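Local coordinates for protein cytosolic phospholipase A2 delta (Homo sapiens, PDB 5IZ5) that hydrolyses the sn-2 ester of glycerophospholipids in a calcium-dependent manner, with a preference for linoleic acid at that position, at residues 195-200 against 514-519. The protein carries 3 engineered substitutions. Sequence-based numbering, arbitrary orientation.
Sequences GSYEDT and RLMRRI
M516 approaches the Y197 ring obliquely and off-centre, while OE2 of E198 lies at the ring edge, in its plane. This is a Met-aromatic contact between the loop joining strands 188-193 and 200-204, in what is probably a second C2 domain, and strand 514-517 of the catalytic domain. Two measurements support the assignment. M516 CG stands 4.2 Å from the Y197 ring centroid, 29° off the normal, a CH-pi approach. M516 SD lies 4.5 Å from the same centroid at an oblique 39°. The nearest pair is Y197 CE2 and M516 CG, 3.7 Å apart, and M516 SD comes within 3.9 Å of Y197 CD2. With CG anti to the backbone N (chi1 168°), the tyrosine reaches across to the strand; in M516 the bend at chi2 sets SD beside Y197 CD2, the bend at chi3 turns CE away from the ring, and the two side chains slide past each other in opposite directions. F511, on the partner strand of the same hairpin, also meets the Y197 ring. Replacing Y197 with an alanine would probably open a gap beside M516 CG and SD and take away the tyrosine ring they pack against. The hairpin carries a classic beta bulge, M516 and R517 both facing E509. E198 OE2 is hydrogen-bonded to H214 ND1; M516 SD is only a distant neighbour, 4.5 Å from E198 OE2. Within the loop an ST motif forms, S196 OG accepting from D199 N at 2.7 Å.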
loop_
_atom_site.group_PDB
_atom_site.type_symbol
_atom_site.label_atom_id
_atom_site.label_comp_id
_atom_site.label_asym_id
_atom_site.label_seq_id
_atom_site.Cartn_x
_atom_site.Cartn_y
_atom_site.Cartn_z
ATOM N N GLY B 195 -19.050 13.976 14.036
ATOM C CA GLY B 195 -18.457 14.320 12.751
ATOM C C GLY B 195 -16.965 14.589 12.813
ATOM O O GLY B 195 -16.321 14.693 11.775
ATOM N N SER B 196 -16.407 14.696 14.016
ATOM C CA SER B 196 -14.969 14.879 14.181
ATOM C C SER B 196 -14.248 13.552 14.039
ATOM O O SER B 196 -14.863 12.496 14.139
ATOM C CB SER B 196 -14.656 15.475 15.554
ATOM O OG SER B 196 -14.947 14.557 16.595
ATOM N N TYR B 197 -12.935 13.623 13.841
ATOM C CA TYR B 197 -12.083 12.434 13.794
ATOM C C TYR B 197 -12.096 11.682 15.122
ATOM O O TYR B 197 -12.192 10.454 15.150
ATOM C CB TYR B 197 -10.644 12.831 13.428
ATOM C CG TYR B 197 -9.602 11.740 13.612
ATOM C CD1 TYR B 197 -9.606 10.598 12.818
ATOM C CD2 TYR B 197 -8.606 11.860 14.575
ATOM C CE1 TYR B 197 -8.650 9.607 12.990
ATOM C CE2 TYR B 197 -7.646 10.876 14.762
ATOM C CZ TYR B 197 -7.669 9.752 13.961
ATOM O OH TYR B 197 -6.699 8.781 14.136
ATOM N N GLU B 198 -11.980 12.426 16.216
ATOM C CA GLU B 198 -11.899 11.831 17.546
ATOM C C GLU B 198 -13.270 11.349 17.993
ATOM O O GLU B 198 -13.383 10.332 18.678
ATOM C CB GLU B 198 -11.348 12.835 18.552
ATOM C CG GLU B 198 -9.896 13.243 18.308
ATOM C CD GLU B 198 -9.715 14.258 17.186
ATOM O OE1 GLU B 198 -10.723 14.695 16.582
ATOM O OE2 GLU B 198 -8.553 14.640 16.916
ATOM N N ASP B 199 -14.306 12.084 17.587
ATOM C CA ASP B 199 -15.703 11.773 17.908
ATOM C C ASP B 199 -16.039 11.989 19.388
ATOM O O ASP B 199 -16.788 12.910 19.732
ATOM C CB ASP B 199 -16.092 10.358 17.470
ATOM C CG ASP B 199 -17.562 10.081 17.673
ATOM O OD1 ASP B 199 -17.903 9.254 18.531
ATOM O OD2 ASP B 199 -18.386 10.719 16.995
ATOM N N THR B 200 -15.479 11.147 20.250
ATOM C CA THR B 200 -15.720 11.210 21.685
ATOM C C THR B 200 -14.408 11.103 22.430
ATOM O O THR B 200 -13.574 10.273 22.093
ATOM C CB THR B 200 -16.632 10.059 22.139
ATOM O OG1 THR B 200 -17.889 10.159 21.465
ATOM C CG2 THR B 200 -16.868 10.092 23.652
ATOM N N ARG B 514 -3.667 15.312 7.393
ATOM C CA ARG B 514 -2.862 15.779 8.526
ATOM C C ARG B 514 -2.398 14.621 9.397
ATOM O O ARG B 514 -3.117 13.643 9.601
ATOM C CB ARG B 514 -3.641 16.754 9.415
ATOM C CG ARG B 514 -3.702 18.178 8.891
ATOM C CD ARG B 514 -4.862 18.378 7.946
ATOM N NE ARG B 514 -5.057 19.782 7.604
ATOM C CZ ARG B 514 -5.927 20.221 6.700
ATOM N NH1 ARG B 514 -6.677 19.361 6.021
ATOM N NH2 ARG B 514 -6.041 21.525 6.462
ATOM N N LEU B 515 -1.191 14.758 9.923
ATOM C CA LEU B 515 -0.645 13.789 10.857
ATOM C C LEU B 515 -1.347 13.937 12.208
ATOM O O LEU B 515 -1.310 15.007 12.803
ATOM C CB LEU B 515 0.857 14.020 10.996
ATOM C CG LEU B 515 1.598 13.163 12.016
ATOM C CD1 LEU B 515 1.572 11.701 11.600
ATOM C CD2 LEU B 515 3.022 13.672 12.159
ATOM N N MET B 516 -2.000 12.870 12.665
ATOM C CA MET B 516 -2.748 12.861 13.926
ATOM C C MET B 516 -1.922 12.271 15.064
ATOM O O MET B 516 -1.966 12.766 16.188
ATOM C CB MET B 516 -4.046 12.060 13.775
ATOM C CG MET B 516 -5.058 12.675 12.821
ATOM S SD MET B 516 -5.750 14.244 13.443
ATOM C CE MET B 516 -4.742 15.465 12.613
ATOM N N ARG B 517 -1.178 11.207 14.782
ATOM C CA ARG B 517 -0.293 10.609 15.784
ATOM C C ARG B 517 0.919 9.969 15.128
ATOM O O ARG B 517 0.791 9.024 14.348
ATOM C CB ARG B 517 -1.035 9.567 16.626
ATOM C CG ARG B 517 -0.216 9.063 17.801
ATOM C CD ARG B 517 -1.082 8.366 18.833
ATOM N NE ARG B 517 -1.451 7.011 18.423
ATOM C CZ ARG B 517 -0.786 5.895 18.732
ATOM N NH1 ARG B 517 0.327 5.934 19.464
ATOM N NH2 ARG B 517 -1.237 4.720 18.295
ATOM N N ARG B 518 2.090 10.491 15.465
ATOM C CA ARG B 518 3.345 10.009 14.928
ATOM C C ARG B 518 3.754 8.708 15.612
ATOM O O ARG B 518 3.889 8.661 16.826
ATOM C CB ARG B 518 4.429 11.065 15.122
ATOM C CG ARG B 518 5.754 10.723 14.470
ATOM C CD ARG B 518 6.485 11.979 14.028
ATOM N NE ARG B 518 7.706 11.657 13.290
ATOM C CZ ARG B 518 8.374 12.507 12.510
ATOM N NH1 ARG B 518 7.950 13.759 12.342
ATOM N NH2 ARG B 518 9.476 12.097 11.887
ATOM N N ILE B 519 3.937 7.660 14.814
ATOM C CA ILE B 519 4.433 6.375 15.290
ATOM C C ILE B 519 5.870 6.259 14.796
ATOM O O ILE B 519 6.141 6.580 13.645
ATOM C CB ILE B 519 3.597 5.204 14.725
ATOM C CG1 ILE B 519 2.103 5.410 15.000
ATOM C CG2 ILE B 519 4.060 3.869 15.298
ATOM C CD1 ILE B 519 1.724 5.433 16.460
#